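Local coordinates for uncharacterized protein Cgl0159 (PDB 3FOK) that is of unknown function but adopts a TIM-barrel fold, with a ring of parallel strands enclosed by helices, and packs with further copies of itself, at residues P3-P8 with R75-L80; R33-L38 with G84-L89; D96-A99 with L103-D106; V142-T147 with Y218-L223; R268-G273 with R293-D298. One frame throughout, in Å; residues are numbered along the deposited sequence.

Interaction 1: residues P3-P8 with R75-L80; sequences PPIISP and RMAIAL
With neither ring nor other planar side chain between them, Ile5 and Ile6 meet Ala77 and Ile78 through aliphatic carbons alone, so there are no faces or edges to match. The methyl of Ala77 is the central point. It points from the helix toward the loop and touches both isoleucines at once: CG2 of Ile5 lies 3.6 Å from Ala77 CB, and Ile6 brings CG1 and CD1 alongside the same methyl, with CG1 of Ile6 at 3.9 Å from Ala77 CB. Ile5 divides its branches between two partners. Its CG2 stands anti to the backbone N and rests on Ala77, while CG1, beside that N (chi1 -61°), reaches Ile78, where Ile5 CG1 and Ile78 CG1 are 4.0 Å apart at a slant.

Alanine suits the middle because its short side chain lets the loop come close, with the CA atoms of Ile5 and Ala77 6.1 Å apart. The branched isoleucines then close over the helix surface, Ile6 on the buried side and Ile5 nearer solvent. The backbone N of Ile6 is held by the carboxylate of Glu74, one turn earlier on the helix. Ser7 follows as the N-cap of helix 8-20, its OG bonding the N of Ser10. The arrangement is that of an N-terminal extension laid against helix 69-81, one of the outer helices of a TIM barrel.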
# COMPACT_ATOMS: atom_id res chain seq x y z
N PRO A 3 -31.96 23.14 35.16
CA PRO A 3 -31.80 21.73 35.57
C PRO A 3 -31.08 20.97 34.46
O PRO A 3 -31.51 21.00 33.30
CB PRO A 3 -33.20 21.18 35.78
CG PRO A 3 -33.98 21.98 34.75
CD PRO A 3 -33.37 23.40 34.81
N PRO A 4 -29.99 20.27 34.80
CA PRO A 4 -29.21 19.50 33.82
C PRO A 4 -29.99 18.36 33.18
O PRO A 4 -30.83 17.73 33.82
CB PRO A 4 -28.04 18.99 34.65
CG PRO A 4 -28.67 18.77 35.99
CD PRO A 4 -29.49 20.04 36.16
N ILE A 5 -29.71 18.10 31.90
CA ILE A 5 -30.38 17.03 31.19
C ILE A 5 -29.78 15.69 31.61
O ILE A 5 -30.47 14.67 31.63
CB ILE A 5 -30.23 17.19 29.66
CG1 ILE A 5 -30.85 18.51 29.20
CG2 ILE A 5 -30.90 16.02 28.95
CD1 ILE A 5 -32.38 18.54 29.26
N ILE A 6 -28.50 15.69 31.97
CA ILE A 6 -27.83 14.46 32.39
C ILE A 6 -27.43 14.52 33.86
O ILE A 6 -26.52 15.25 34.24
CB ILE A 6 -26.57 14.18 31.56
CG1 ILE A 6 -26.90 14.21 30.07
CG2 ILE A 6 -26.01 12.81 31.93
CD1 ILE A 6 -25.72 13.96 29.16
N SER A 7 -28.12 13.74 34.68
CA SER A 7 -27.84 13.69 36.11
C SER A 7 -26.54 12.96 36.37
O SER A 7 -26.17 12.05 35.63
CB SER A 7 -28.96 12.97 36.85
OG SER A 7 -28.98 11.59 36.53
N PRO A 8 -25.81 13.34 37.44
CA PRO A 8 -24.56 12.66 37.74
C PRO A 8 -24.77 11.16 37.90
O PRO A 8 -23.82 10.37 37.83
CB PRO A 8 -24.09 13.35 39.03
CG PRO A 8 -25.35 13.96 39.60
CD PRO A 8 -26.07 14.44 38.38
N ARG A 75 -23.98 20.00 27.19
CA ARG A 75 -24.33 21.02 26.22
C ARG A 75 -25.00 20.38 25.01
O ARG A 75 -25.89 20.97 24.40
CB ARG A 75 -23.07 21.79 25.81
CG ARG A 75 -22.27 22.29 27.01
CD ARG A 75 -20.96 22.94 26.60
NE ARG A 75 -21.12 24.36 26.31
CZ ARG A 75 -20.98 25.33 27.21
NH1 ARG A 75 -20.66 25.04 28.46
NH2 ARG A 75 -21.16 26.60 26.85
N MSE A 76 -24.58 19.16 24.68
CA MSE A 76 -25.16 18.43 23.56
C MSE A 76 -26.57 17.98 23.91
O MSE A 76 -27.50 18.13 23.12
CB MSE A 76 -24.30 17.20 23.22
CG MSE A 76 -23.62 17.26 21.86
SE MSE A 76 -24.86 17.41 20.38
CE MSE A 76 -25.15 19.31 20.47
N ALA A 77 -26.72 17.44 25.12
CA ALA A 77 -28.02 16.97 25.59
C ALA A 77 -29.03 18.10 25.55
O ALA A 77 -30.19 17.90 25.17
CB ALA A 77 -27.89 16.43 27.01
N ILE A 78 -28.60 19.30 25.94
CA ILE A 78 -29.47 20.46 25.94
C ILE A 78 -29.92 20.76 24.51
O ILE A 78 -31.12 20.89 24.24
CB ILE A 78 -28.75 21.70 26.51
CG1 ILE A 78 -28.49 21.50 28.01
CG2 ILE A 78 -29.59 22.95 26.27
CD1 ILE A 78 -27.71 22.63 28.65
N ALA A 79 -28.96 20.86 23.61
CA ALA A 79 -29.25 21.14 22.21
C ALA A 79 -30.25 20.12 21.65
O ALA A 79 -31.23 20.50 21.01
CB ALA A 79 -27.97 21.12 21.39
N LEU A 80 -30.01 18.84 21.90
CA LEU A 80 -30.88 17.78 21.41
C LEU A 80 -32.28 17.80 22.02
O LEU A 80 -33.21 17.24 21.44
CB LEU A 80 -30.25 16.40 21.67
CG LEU A 80 -29.01 16.01 20.86
CD1 LEU A 80 -28.57 14.61 21.26
CD2 LEU A 80 -29.31 16.07 19.37

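Interaction 2: residues R33-L38 with G84-L89; sequences RKRELL and GVDGVL
Arg35 and Asp86 make this contact almost by themselves, through a salt bridge in which Arg35 NH1 donates to Asp86 OD1 at 2.8 Å. The bond is nearly straight (165° at the hydrogen). OD1 lies close to the guanidinium plane, at its edge, yet the carboxylate is turned at a right angle to that plane and is met on its anti side. This is therefore a monodentate salt bridge: a single nitrogen engages a single oxygen, and the two groups do not lie side by side.

The other nitrogens of Arg35 turn back to their own chain. NE donates to the carbonyl of Glu36, with Arg35 NE and Glu36 O 2.8 Å apart, and NH2 makes weak bonds to the carbonyls of Glu36 and Leu37. Such a return is possible because CG sits between the backbone N and the carbonyl carbon (chi1 50°) and the chain bends again at chi3. Arginine suits the place, since its several N-H groups can fix a loop without regular structure and still spare one for the aspartate. Asp86, buried, uses its second oxygen as well: OD2 accepts from the backbone N of Phe45.

Asp86 comes immediately before strand 87-90, and Phe45 belongs to the adjoining strand 44-48. The carboxylate thus ties the entrance of two parallel barrel strands to the loop between helix 23-30 and strand 44-48, while Arg35 also packs on Ile108 of strand 108-112.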
# COMPACT_ATOMS: atom_id res chain seq x y z
N ARG A 33 -34.90 4.51 18.33
CA ARG A 33 -36.04 4.81 17.46
C ARG A 33 -35.53 5.65 16.30
O ARG A 33 -35.00 6.74 16.49
CB ARG A 33 -37.09 5.61 18.22
CG ARG A 33 -37.81 4.82 19.30
CD ARG A 33 -39.22 4.46 18.86
NE ARG A 33 -39.98 5.64 18.45
CZ ARG A 33 -40.09 6.75 19.18
NH1 ARG A 33 -39.49 6.84 20.36
NH2 ARG A 33 -40.81 7.77 18.73
N LYS A 34 -35.70 5.14 15.08
CA LYS A 34 -35.23 5.85 13.90
C LYS A 34 -36.31 6.71 13.26
O LYS A 34 -37.50 6.52 13.52
CB LYS A 34 -34.66 4.86 12.89
CG LYS A 34 -33.44 4.13 13.43
CD LYS A 34 -33.05 2.96 12.55
CE LYS A 34 -31.96 2.14 13.23
NZ LYS A 34 -32.37 1.72 14.60
N ARG A 35 -35.88 7.66 12.43
CA ARG A 35 -36.80 8.56 11.75
C ARG A 35 -36.36 8.77 10.31
O ARG A 35 -35.25 8.39 9.93
CB ARG A 35 -36.86 9.91 12.45
CG ARG A 35 -35.49 10.52 12.73
CD ARG A 35 -35.57 12.02 12.91
NE ARG A 35 -35.64 12.71 11.62
CZ ARG A 35 -35.73 14.03 11.48
NH1 ARG A 35 -35.75 14.82 12.54
NH2 ARG A 35 -35.77 14.57 10.26
N GLU A 36 -37.24 9.37 9.51
CA GLU A 36 -36.92 9.66 8.12
C GLU A 36 -35.85 10.74 8.13
O GLU A 36 -35.77 11.54 9.07
CB GLU A 36 -38.16 10.19 7.39
CG GLU A 36 -39.25 9.16 7.13
CD GLU A 36 -38.90 8.21 6.00
OE1 GLU A 36 -38.51 8.69 4.92
OE2 GLU A 36 -39.02 6.98 6.20
N LEU A 37 -35.02 10.76 7.10
CA LEU A 37 -33.95 11.75 7.01
C LEU A 37 -34.57 13.14 7.00
O LEU A 37 -34.28 13.97 7.86
CB LEU A 37 -33.14 11.54 5.74
CG LEU A 37 -31.66 11.94 5.75
CD1 LEU A 37 -31.20 12.12 4.31
CD2 LEU A 37 -31.43 13.22 6.53
N LEU A 38 -35.41 13.39 6.01
CA LEU A 38 -36.06 14.69 5.87
C LEU A 38 -37.48 14.70 6.41
O LEU A 38 -38.27 13.79 6.13
CB LEU A 38 -36.06 15.11 4.40
CG LEU A 38 -34.68 15.27 3.78
CD1 LEU A 38 -34.81 15.56 2.29
CD2 LEU A 38 -33.92 16.38 4.48
N GLY A 84 -36.81 21.24 17.20
CA GLY A 84 -36.19 21.76 16.00
C GLY A 84 -34.86 21.12 15.64
O GLY A 84 -34.44 21.17 14.49
N VAL A 85 -34.18 20.52 16.62
CA VAL A 85 -32.90 19.87 16.34
C VAL A 85 -33.13 18.43 15.87
O VAL A 85 -33.55 17.57 16.65
CB VAL A 85 -31.95 19.89 17.57
CG1 VAL A 85 -31.77 21.32 18.06
CG2 VAL A 85 -32.51 19.02 18.68
N ASP A 86 -32.85 18.19 14.60
CA ASP A 86 -33.05 16.88 14.01
C ASP A 86 -31.98 15.85 14.34
O ASP A 86 -32.25 14.65 14.30
CB ASP A 86 -33.17 17.02 12.49
CG ASP A 86 -34.30 17.95 12.09
OD1 ASP A 86 -35.47 17.55 12.26
OD2 ASP A 86 -34.01 19.06 11.62
N GLY A 87 -30.77 16.30 14.65
CA GLY A 87 -29.73 15.34 14.95
C GLY A 87 -28.39 15.89 15.37
O GLY A 87 -28.22 17.09 15.61
N VAL A 88 -27.41 15.00 15.43
CA VAL A 88 -26.06 15.35 15.84
C VAL A 88 -24.99 14.71 14.96
O VAL A 88 -25.18 13.63 14.42
CB VAL A 88 -25.84 14.94 17.31
CG1 VAL A 88 -26.23 13.48 17.50
CG2 VAL A 88 -24.39 15.14 17.71
N LEU A 89 -23.87 15.41 14.83
CA LEU A 89 -22.73 14.93 14.06
C LEU A 89 -21.58 14.72 15.03
O LEU A 89 -21.19 15.64 15.74
CB LEU A 89 -22.30 15.95 13.00
CG LEU A 89 -20.83 15.88 12.56
CD1 LEU A 89 -20.49 14.48 12.06
CD2 LEU A 89 -20.56 16.91 11.48

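Interaction 3: residues D96-A99 with L103-D106; sequences DDLA and LLDD
Leu98 and Leu104 form the tight part of this contact. A methyl of Leu104, CD1, presses on Leu98 CB at 3.4 Å, and the other, CD2, lies over the backbone of Ala99, with Leu104 CD2 3.7 Å from Ala99 N and also near the alanine methyl. Leucine fits because its fork can straddle two successive residues of the last helical turn; alanine fits because it lets that fork come down onto the main chain. Leu80 of helix 69-81 also packs on Leu104, adding to the buried cluster.

Between the side chains, Leu103 N donates to Leu98 O (3.0 Å, 167°). The bond spans five residues, one more than a regular helical bond, and is consistent with the outer bond of a Schellman motif. Here it turns the chain from helix 92-100 toward strand 108-112, within the alternating beta-alpha pattern of the TIM barrel.

Leu103 marks the looser side. It is partly exposed and, side chain to side chain, touches Leu98 through a single pair of methyls, Leu103 CD1 3.9 Å from Leu98 CD2, with the two side chains at about a right angle. Past Leu104 the chain runs away from the helix, and Asp105 and Asp106 turn instead to Arg33.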
# COMPACT_ATOMS: atom_id res chain seq x y z
N ASP A 96 -21.55 7.14 20.77
CA ASP A 96 -21.82 6.02 21.67
C ASP A 96 -22.30 6.53 23.03
O ASP A 96 -23.29 6.02 23.55
CB ASP A 96 -20.58 5.13 21.84
CG ASP A 96 -20.18 4.41 20.55
OD1 ASP A 96 -21.08 4.10 19.74
OD2 ASP A 96 -18.98 4.13 20.36
N ASP A 97 -21.63 7.53 23.60
CA ASP A 97 -22.07 8.04 24.89
C ASP A 97 -23.52 8.50 24.78
O ASP A 97 -24.39 8.01 25.50
CB ASP A 97 -21.19 9.20 25.36
CG ASP A 97 -19.80 8.75 25.78
OD1 ASP A 97 -19.66 7.60 26.24
OD2 ASP A 97 -18.85 9.56 25.68
N LEU A 98 -23.78 9.44 23.87
CA LEU A 98 -25.14 9.94 23.68
C LEU A 98 -26.13 8.80 23.45
O LEU A 98 -27.27 8.86 23.90
CB LEU A 98 -25.18 10.90 22.49
CG LEU A 98 -24.52 12.27 22.64
CD1 LEU A 98 -24.52 13.01 21.31
CD2 LEU A 98 -25.25 13.08 23.71
N ALA A 99 -25.69 7.75 22.75
CA ALA A 99 -26.57 6.62 22.49
C ALA A 99 -26.80 5.84 23.78
O ALA A 99 -27.92 5.45 24.10
CB ALA A 99 -25.95 5.71 21.43
N LEU A 103 -30.20 9.35 24.45
CA LEU A 103 -30.64 10.66 23.94
C LEU A 103 -30.76 10.74 22.42
O LEU A 103 -30.92 11.83 21.87
CB LEU A 103 -29.67 11.74 24.41
CG LEU A 103 -29.29 11.75 25.89
CD1 LEU A 103 -28.23 12.81 26.14
CD2 LEU A 103 -30.52 12.00 26.74
N LEU A 104 -30.71 9.60 21.73
CA LEU A 104 -30.77 9.61 20.28
C LEU A 104 -32.01 9.01 19.61
O LEU A 104 -31.94 8.56 18.46
CB LEU A 104 -29.51 8.95 19.71
CG LEU A 104 -28.24 9.81 19.60
CD1 LEU A 104 -28.11 10.75 20.78
CD2 LEU A 104 -27.03 8.90 19.50
N ASP A 105 -33.14 8.99 20.31
CA ASP A 105 -34.37 8.45 19.73
C ASP A 105 -34.97 9.51 18.82
O ASP A 105 -35.08 10.67 19.21
CB ASP A 105 -35.39 8.10 20.81
CG ASP A 105 -34.97 6.91 21.65
OD1 ASP A 105 -34.60 5.88 21.07
OD2 ASP A 105 -35.03 7.02 22.89
N ASP A 106 -35.36 9.11 17.61
CA ASP A 106 -35.96 10.04 16.66
C ASP A 106 -35.02 11.15 16.24
O ASP A 106 -35.46 12.25 15.90
CB ASP A 106 -37.24 10.65 17.24
CG ASP A 106 -38.40 9.68 17.27
OD1 ASP A 106 -39.38 9.97 17.98
OD2 ASP A 106 -38.33 8.64 16.57

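Interaction 4: residues V142-T147 with Y218-L223; sequences VDFAKT and YTWMKL
Phe144 drives the edge of its ring into one face of Trp220. The two residues stand on strands 144-151 and 219-224 of the TIM barrel, which are not neighbours: strand 179-189 runs between them, so the side chains meet across the barrel interior. The stack is T-shaped, with the phenyl ring and the five-membered ring of the indole turned 77° apart and their centroids 4.8 Å from each other. CZ is the leading atom, with Phe144 CZ 3.5 Å from Trp220 CD2, above the indole and displaced toward its rim. Chi1 of -72° puts CG of Trp220 beside the backbone N, and chi2 then sets the turn of the indole that presents a face to Phe144. Large aromatics suit this end of the barrel, where they bridge the gap between non-adjacent strands; Trp220 also packs against Ala19 of a neighbouring subunit.

Two residues further along each strand, toward the C-terminal ends, the apolar pair gives way to two buried lysines. Lys222 is fully extended, CG anti to the backbone N, whereas Lys146 is kinked at chi2 (88°) before straightening. Their different shapes bring both ends to the same spot. Lysine's length matters here, carrying a polar tip from each strand to a shared partner on the strand between. The NZ atoms of Lys146 and Lys222 lie 3.6 Å apart, and each forms a salt bridge with the same oxygen, OE1 of Glu182.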
# COMPACT_ATOMS: atom_id res chain seq x y z
N VAL A 142 -26.31 4.49 11.79
CA VAL A 142 -26.17 5.94 11.73
C VAL A 142 -26.82 6.31 10.39
O VAL A 142 -26.78 5.53 9.44
CB VAL A 142 -24.69 6.41 11.74
CG1 VAL A 142 -23.90 5.62 12.77
CG2 VAL A 142 -24.10 6.29 10.37
N ASP A 143 -27.40 7.49 10.33
CA ASP A 143 -28.12 7.92 9.13
C ASP A 143 -27.34 8.70 8.09
O ASP A 143 -27.75 8.76 6.93
CB ASP A 143 -29.32 8.78 9.55
CG ASP A 143 -30.05 8.23 10.76
OD1 ASP A 143 -29.58 8.44 11.90
OD2 ASP A 143 -31.09 7.57 10.56
N PHE A 144 -26.22 9.28 8.49
CA PHE A 144 -25.46 10.15 7.59
C PHE A 144 -23.95 10.03 7.82
O PHE A 144 -23.51 9.80 8.95
CB PHE A 144 -25.89 11.57 7.91
CG PHE A 144 -26.21 12.42 6.72
CD1 PHE A 144 -25.25 12.67 5.74
CD2 PHE A 144 -27.43 13.07 6.64
CE1 PHE A 144 -25.52 13.56 4.70
CE2 PHE A 144 -27.71 13.96 5.61
CZ PHE A 144 -26.75 14.21 4.64
N ALA A 145 -23.17 10.20 6.76
CA ALA A 145 -21.72 10.15 6.86
C ALA A 145 -21.19 11.55 6.55
O ALA A 145 -21.79 12.27 5.76
CB ALA A 145 -21.15 9.13 5.88
N LYS A 146 -20.07 11.93 7.16
CA LYS A 146 -19.50 13.25 6.90
C LYS A 146 -17.98 13.18 6.79
O LYS A 146 -17.32 12.41 7.50
CB LYS A 146 -19.93 14.24 7.98
CG LYS A 146 -18.84 14.70 8.95
CD LYS A 146 -18.09 15.92 8.45
CE LYS A 146 -17.07 16.36 9.50
NZ LYS A 146 -16.45 17.68 9.22
N THR A 147 -17.44 14.00 5.89
CA THR A 147 -16.00 14.04 5.63
C THR A 147 -15.49 15.47 5.54
O THR A 147 -16.21 16.37 5.12
CB THR A 147 -15.67 13.36 4.29
OG1 THR A 147 -16.08 11.99 4.33
CG2 THR A 147 -14.19 13.43 4.01
N TYR A 218 -25.56 10.41 -3.72
CA TYR A 218 -25.84 10.43 -2.30
C TYR A 218 -24.97 11.43 -1.58
O TYR A 218 -24.90 11.43 -0.35
CB TYR A 218 -25.61 9.05 -1.68
CG TYR A 218 -26.78 8.12 -1.84
CD1 TYR A 218 -26.96 7.41 -3.02
CD2 TYR A 218 -27.74 8.01 -0.84
CE1 TYR A 218 -28.09 6.60 -3.20
CE2 TYR A 218 -28.87 7.21 -1.01
CZ TYR A 218 -29.04 6.52 -2.20
OH TYR A 218 -30.16 5.75 -2.38
N THR A 219 -24.31 12.31 -2.32
CA THR A 219 -23.44 13.27 -1.67
C THR A 219 -24.04 14.65 -1.47
O THR A 219 -24.67 15.21 -2.36
CB THR A 219 -22.08 13.38 -2.42
OG1 THR A 219 -22.09 14.53 -3.27
CG2 THR A 219 -21.84 12.14 -3.27
N TRP A 220 -23.83 15.17 -0.27
CA TRP A 220 -24.30 16.48 0.15
C TRP A 220 -23.08 17.37 0.33
O TRP A 220 -21.95 16.90 0.37
CB TRP A 220 -25.03 16.39 1.49
CG TRP A 220 -26.37 15.74 1.44
CD1 TRP A 220 -26.68 14.53 0.91
CD2 TRP A 220 -27.60 16.27 1.97
NE1 TRP A 220 -28.02 14.26 1.07
CE2 TRP A 220 -28.61 15.31 1.72
CE3 TRP A 220 -27.94 17.45 2.64
CZ2 TRP A 220 -29.93 15.50 2.11
CZ3 TRP A 220 -29.26 17.64 3.03
CH2 TRP A 220 -30.24 16.67 2.76
N MSE A 221 -23.32 18.67 0.46
CA MSE A 221 -22.25 19.63 0.66
C MSE A 221 -22.49 20.32 1.99
O MSE A 221 -23.62 20.60 2.38
CB MSE A 221 -22.24 20.68 -0.45
CG MSE A 221 -21.86 20.16 -1.83
SE MSE A 221 -19.96 19.82 -2.03
CE MSE A 221 -19.98 17.90 -2.06
N LYS A 222 -21.40 20.58 2.71
CA LYS A 222 -21.45 21.28 3.98
C LYS A 222 -20.55 22.47 3.68
O LYS A 222 -19.32 22.35 3.66
CB LYS A 222 -20.86 20.40 5.08
CG LYS A 222 -20.96 20.97 6.49
CD LYS A 222 -20.30 20.02 7.48
CE LYS A 222 -20.18 20.61 8.86
NZ LYS A 222 -19.33 19.76 9.74
N LEU A 223 -21.16 23.62 3.41
CA LEU A 223 -20.40 24.82 3.05
C LEU A 223 -20.44 25.95 4.06
O LEU A 223 -21.34 26.02 4.91
CB LEU A 223 -20.91 25.35 1.71
CG LEU A 223 -21.03 24.36 0.55
CD1 LEU A 223 -21.58 25.08 -0.67
CD2 LEU A 223 -19.67 23.76 0.23

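Interaction 5: residues R268-G273 with R293-D298; sequences RGLTVG and RLVHTD
Leu270 and Val295 meet methyl to methyl, the leucine reaching outward from a strand and the valine inward from the last turn of a helix. Leu270 CD2 is 3.6 Å from Val295 CG2, and the same valine methyl also lies near the leucine's CB, 4.1 Å from Val295 CG2 to Leu270 CB. The valine conformation decides which branch goes where. CG2 sits anti to the carbonyl carbon and beside the backbone N, where it meets Leu270. CG1 is anti to the backbone N (chi1 175°) and lies over Gly269, with Val295 CG1 4.4 Å from Gly269 CA. Leu270 is less regular: its chi1 of -94° is some way from the usual staggered value, and chi2 is 35°, a setting that brings CD2 rather than CD1 to the valine.

Gly269 owes its identity to its backbone. At its backbone angles a side chain would run into the carbonyl O of Arg268. The CA atoms of Gly269 and Val295 are 5.9 Å apart. Beta-branched valine suits the other side, since its two methyls spread over consecutive strand residues. Trp258 of helix 252-261 and Phe45 of strand 44-48 pack around Leu270. His296 then leaves the helix. This is the strand-to-helix layer of a TIM barrel, here between strand 267-272, which closes the barrel against strand 44-48, and the following helix 284-295.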
# COMPACT_ATOMS: atom_id res chain seq x y z
N ARG A 268 -30.54 23.15 2.34
CA ARG A 268 -31.49 22.35 3.12
C ARG A 268 -31.43 22.52 4.63
O ARG A 268 -32.19 21.89 5.36
CB ARG A 268 -31.31 20.87 2.78
CG ARG A 268 -31.83 20.49 1.41
CD ARG A 268 -33.32 20.25 1.47
NE ARG A 268 -33.90 19.95 0.16
CZ ARG A 268 -35.08 19.36 -0.01
NH1 ARG A 268 -35.80 19.00 1.04
NH2 ARG A 268 -35.53 19.13 -1.23
N GLY A 269 -30.52 23.35 5.11
CA GLY A 269 -30.43 23.54 6.55
C GLY A 269 -29.08 23.89 7.13
O GLY A 269 -28.23 24.48 6.45
N LEU A 270 -28.89 23.52 8.39
CA LEU A 270 -27.67 23.81 9.13
C LEU A 270 -27.01 22.59 9.78
O LEU A 270 -27.68 21.62 10.14
CB LEU A 270 -27.97 24.83 10.23
CG LEU A 270 -27.80 26.34 10.07
CD1 LEU A 270 -28.13 26.79 8.67
CD2 LEU A 270 -28.68 27.04 11.09
N THR A 271 -25.69 22.67 9.93
CA THR A 271 -24.89 21.65 10.60
C THR A 271 -23.82 22.49 11.29
O THR A 271 -22.68 22.60 10.83
CB THR A 271 -24.22 20.67 9.62
OG1 THR A 271 -25.23 19.91 8.94
CG2 THR A 271 -23.32 19.70 10.37
N VAL A 272 -24.23 23.10 12.40
CA VAL A 272 -23.38 23.99 13.18
C VAL A 272 -22.96 23.41 14.52
O VAL A 272 -23.72 22.67 15.15
CB VAL A 272 -24.12 25.33 13.41
CG1 VAL A 272 -23.29 26.24 14.30
CG2 VAL A 272 -24.40 26.00 12.08
N GLY A 273 -21.76 23.76 14.97
CA GLY A 273 -21.27 23.26 16.23
C GLY A 273 -20.73 24.32 17.18
O GLY A 273 -21.44 24.77 18.09
N ARG A 293 -35.38 27.87 15.07
CA ARG A 293 -36.51 28.59 14.50
C ARG A 293 -36.14 29.30 13.20
O ARG A 293 -36.98 29.93 12.56
CB ARG A 293 -37.07 29.57 15.54
CG ARG A 293 -37.67 28.83 16.75
CD ARG A 293 -38.07 29.74 17.92
NE ARG A 293 -36.95 30.50 18.45
CZ ARG A 293 -36.96 31.15 19.62
NH1 ARG A 293 -38.05 31.13 20.38
NH2 ARG A 293 -35.89 31.83 20.01
N LEU A 294 -34.88 29.17 12.81
CA LEU A 294 -34.38 29.76 11.58
C LEU A 294 -34.46 28.70 10.48
O LEU A 294 -34.67 29.01 9.31
CB LEU A 294 -32.93 30.21 11.78
CG LEU A 294 -32.49 31.58 11.27
CD1 LEU A 294 -33.54 32.64 11.59
CD2 LEU A 294 -31.16 31.94 11.91
N VAL A 295 -34.31 27.44 10.89
CA VAL A 295 -34.36 26.30 9.98
C VAL A 295 -35.78 25.77 9.84
O VAL A 295 -36.28 25.58 8.73
CB VAL A 295 -33.44 25.16 10.48
CG1 VAL A 295 -33.59 23.94 9.60
CG2 VAL A 295 -31.99 25.63 10.48
N HIS A 296 -36.43 25.50 10.97
CA HIS A 296 -37.81 25.03 10.95
C HIS A 296 -38.70 26.17 11.41
O HIS A 296 -38.93 26.35 12.61
CB HIS A 296 -37.99 23.82 11.88
CG HIS A 296 -37.36 22.57 11.36
ND1 HIS A 296 -36.04 22.24 11.62
CD2 HIS A 296 -37.83 21.60 10.56
CE1 HIS A 296 -35.74 21.13 10.99
NE2 HIS A 296 -36.80 20.71 10.33
N THR A 297 -39.19 26.95 10.45
CA THR A 297 -40.03 28.09 10.76
C THR A 297 -41.38 27.67 11.34
O THR A 297 -42.36 28.40 11.23
CB THR A 297 -40.25 28.96 9.51
OG1 THR A 297 -40.89 28.19 8.49
CG2 THR A 297 -38.91 29.46 8.98
N ASP A 298 -41.42 26.50 11.96
CA ASP A 298 -42.63 25.97 12.58
C ASP A 298 -43.91 26.21 11.80
O ASP A 298 -44.93 26.59 12.39
CB ASP A 298 -42.79 26.56 13.99
CG ASP A 298 -41.93 25.86 15.02
OD1 ASP A 298 -42.21 24.68 15.33
OD2 ASP A 298 -40.98 26.48 15.53

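Interactions 2, 4 and 5 all reach the barrel sheet, with centres 12 to 16 Å apart, and their strands meet again inside the barrel, where Leu89 CD2 touches both Lys222 NZ (3.6 Å) and Thr271 CG2 (4.1 Å). Interactions 1 and 3 lie further out, centres 12 Å apart, and share a leucine-rich layer in which Ala77 CB meets Leu103 CD1 at 3.7 Å. Interaction 3 is joined to interaction 2 by a salt bridge from Arg33 NH2 to Asp106 OD1 (2.7 Å). Interaction 1 is remote from interaction 4, with nearest atoms about 11 Å apart. No active site is established; interaction 4, with its buried lysines, has its centre nearest the chain's centre, about 8 Å away.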